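Local coordinates for protein oligopeptide ABC transporter OppAIV (Borrelia burgdorferi B31, PDB 4GL8) that probably binds oligopeptides outside the cytoplasmic membrane as the solute-binding component of an ABC peptide transporter, at residues 316-321 with 494-499. Sequence-based numbering, arbitrary orientation.
Sequences KTLTES and FLNITS
In Leu318 the CG lies trans to the backbone N (chi1 173°), and CD2 is the branch that reaches strand 494-499. Asn496 sends CG between its own N and carbonyl carbon (chi1 55°), and its amide nitrogen meets that leucine. CD2 of Leu318 lies 4.0 Å from ND2 of Asn496, and the two side chains cross at about a right angle. This is a van der Waals touch; no hydrogen bond links the segments. The next residue, Thr319, presents its methyl to the same asparagine, with CG2 4.1 Å from Asn496 CB. These two side chains run past each other in opposite directions. The hydroxyl of Thr319 turns back to its own helix, where OG1 donates to Lys316 O at 3.2 Å. It comes in at a bent 113°, off the carbonyl plane. That carbonyl also accepts from Glu320 N. The contact packs helix 315-323 against the long strand 492-504 in a family 5 solute-binding protein, with the segment axes 9.0 Å apart. Strand 492-504 pairs antiparallel with strand 287-293, and Leu495 and Asn496 form a classic beta bulge opposite its Ser289. In the bulge the CB of Asn496 points toward the helix. Leu495 gives a looser apolar touch, its CD2 4.4 Å from CD2 of Leu318. Helix 380-397 touches both leucines: Ile385 and Phe388 meet Leu318, and Ile389 meets Leu495. Pro329 and Ser327 pack against Thr319.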
loop_
_atom_site.group_PDB
_atom_site.type_symbol
_atom_site.label_atom_id
_atom_site.label_comp_id
_atom_site.label_asym_id
_atom_site.label_seq_id
_atom_site.Cartn_x
_atom_site.Cartn_y
_atom_site.Cartn_z
ATOM N N LYS A 316 16.207 -10.424 14.156
ATOM C CA LYS A 316 17.376 -10.743 13.331
ATOM C C LYS A 316 17.286 -12.161 12.757
ATOM O O LYS A 316 17.563 -12.381 11.575
ATOM C CB LYS A 316 18.678 -10.594 14.119
ATOM N N THR A 317 16.912 -13.122 13.591
ATOM C CA THR A 317 16.777 -14.505 13.127
ATOM C C THR A 317 15.671 -14.603 12.070
ATOM O O THR A 317 15.804 -15.352 11.111
ATOM C CB THR A 317 16.480 -15.433 14.310
ATOM O OG1 THR A 317 17.645 -15.506 15.126
ATOM C CG2 THR A 317 16.092 -16.825 13.869
ATOM N N LEU A 318 14.610 -13.807 12.235
ATOM C CA LEU A 318 13.520 -13.796 11.259
ATOM C C LEU A 318 14.020 -13.337 9.893
ATOM O O LEU A 318 13.720 -13.971 8.879
ATOM C CB LEU A 318 12.353 -12.928 11.715
ATOM C CG LEU A 318 11.212 -12.706 10.698
ATOM C CD1 LEU A 318 10.540 -14.017 10.264
ATOM C CD2 LEU A 318 10.160 -11.770 11.263
ATOM N N THR A 319 14.783 -12.250 9.854
ATOM C CA THR A 319 15.285 -11.750 8.573
ATOM C C THR A 319 16.417 -12.637 8.002
ATOM O O THR A 319 16.471 -12.825 6.796
ATOM C CB THR A 319 15.703 -10.258 8.603
ATOM O OG1 THR A 319 16.653 -10.040 9.632
ATOM C CG2 THR A 319 14.523 -9.381 8.870
ATOM N N GLU A 320 17.280 -13.213 8.839
ATOM C CA GLU A 320 18.436 -13.963 8.308
ATOM C C GLU A 320 18.228 -15.467 8.066
ATOM O O GLU A 320 18.932 -16.058 7.248
ATOM C CB GLU A 320 19.655 -13.752 9.193
ATOM C CG GLU A 320 20.006 -12.280 9.347
ATOM C CD GLU A 320 21.252 -12.046 10.173
ATOM O OE1 GLU A 320 21.613 -12.922 11.006
ATOM O OE2 GLU A 320 21.858 -10.970 9.973
ATOM N N SER A 321 17.278 -16.081 8.766
ATOM C CA SER A 321 17.051 -17.527 8.661
ATOM C C SER A 321 15.700 -17.892 8.057
ATOM O O SER A 321 15.558 -18.964 7.494
ATOM C CB SER A 321 17.191 -18.186 10.036
ATOM N N PHE A 494 6.120 -4.414 15.630
ATOM C CA PHE A 494 6.829 -3.997 14.433
ATOM C C PHE A 494 8.024 -4.921 14.225
ATOM O O PHE A 494 8.812 -5.163 15.153
ATOM C CB PHE A 494 7.289 -2.544 14.568
ATOM C CG PHE A 494 6.156 -1.574 14.723
ATOM C CD1 PHE A 494 5.442 -1.157 13.627
ATOM C CD2 PHE A 494 5.798 -1.092 15.971
ATOM C CE1 PHE A 494 4.387 -0.261 13.774
ATOM C CE2 PHE A 494 4.762 -0.190 16.128
ATOM C CZ PHE A 494 4.037 0.213 15.034
ATOM N N LEU A 495 8.170 -5.400 13.000
ATOM C CA LEU A 495 9.101 -6.472 12.704
ATOM C C LEU A 495 10.262 -6.115 11.780
ATOM O O LEU A 495 11.416 -6.373 12.103
ATOM C CB LEU A 495 8.334 -7.654 12.099
ATOM C CG LEU A 495 7.379 -8.372 13.063
ATOM C CD1 LEU A 495 6.502 -9.351 12.317
ATOM C CD2 LEU A 495 8.148 -9.101 14.129
ATOM N N ASN A 496 9.974 -5.586 10.602
ATOM C CA ASN A 496 11.065 -5.225 9.712
ATOM C C ASN A 496 10.632 -4.268 8.633
ATOM O O ASN A 496 9.439 -3.980 8.471
ATOM C CB ASN A 496 11.704 -6.464 9.084
ATOM C CG ASN A 496 10.697 -7.329 8.368
ATOM O OD1 ASN A 496 10.147 -6.939 7.343
ATOM N ND2 ASN A 496 10.443 -8.518 8.917
ATOM N N ILE A 497 11.634 -3.731 7.950
ATOM C CA ILE A 497 11.447 -2.952 6.758
ATOM C C ILE A 497 11.689 -3.919 5.624
ATOM O O ILE A 497 12.774 -4.500 5.508
ATOM C CB ILE A 497 12.476 -1.820 6.636
ATOM C CG1 ILE A 497 12.522 -0.969 7.918
ATOM C CG2 ILE A 497 12.199 -1.028 5.358
ATOM C CD1 ILE A 497 11.230 -0.239 8.278
ATOM N N THR A 498 10.705 -4.053 4.757
ATOM C CA THR A 498 10.645 -5.165 3.790
ATOM C C THR A 498 11.629 -5.016 2.629
ATOM O O THR A 498 11.919 -3.909 2.211
ATOM C CB THR A 498 9.205 -5.249 3.230
ATOM O OG1 THR A 498 8.352 -5.829 4.226
ATOM C CG2 THR A 498 9.145 -6.049 1.932
ATOM N N SER A 499 12.125 -6.145 2.128
ATOM C CA SER A 499 12.793 -6.233 0.824
ATOM C C SER A 499 12.044 -7.228 -0.032
ATOM O O SER A 499 11.851 -8.348 0.392
ATOM C CB SER A 499 14.232 -6.728 0.975
ATOM O OG SER A 499 15.010 -5.756 1.668
#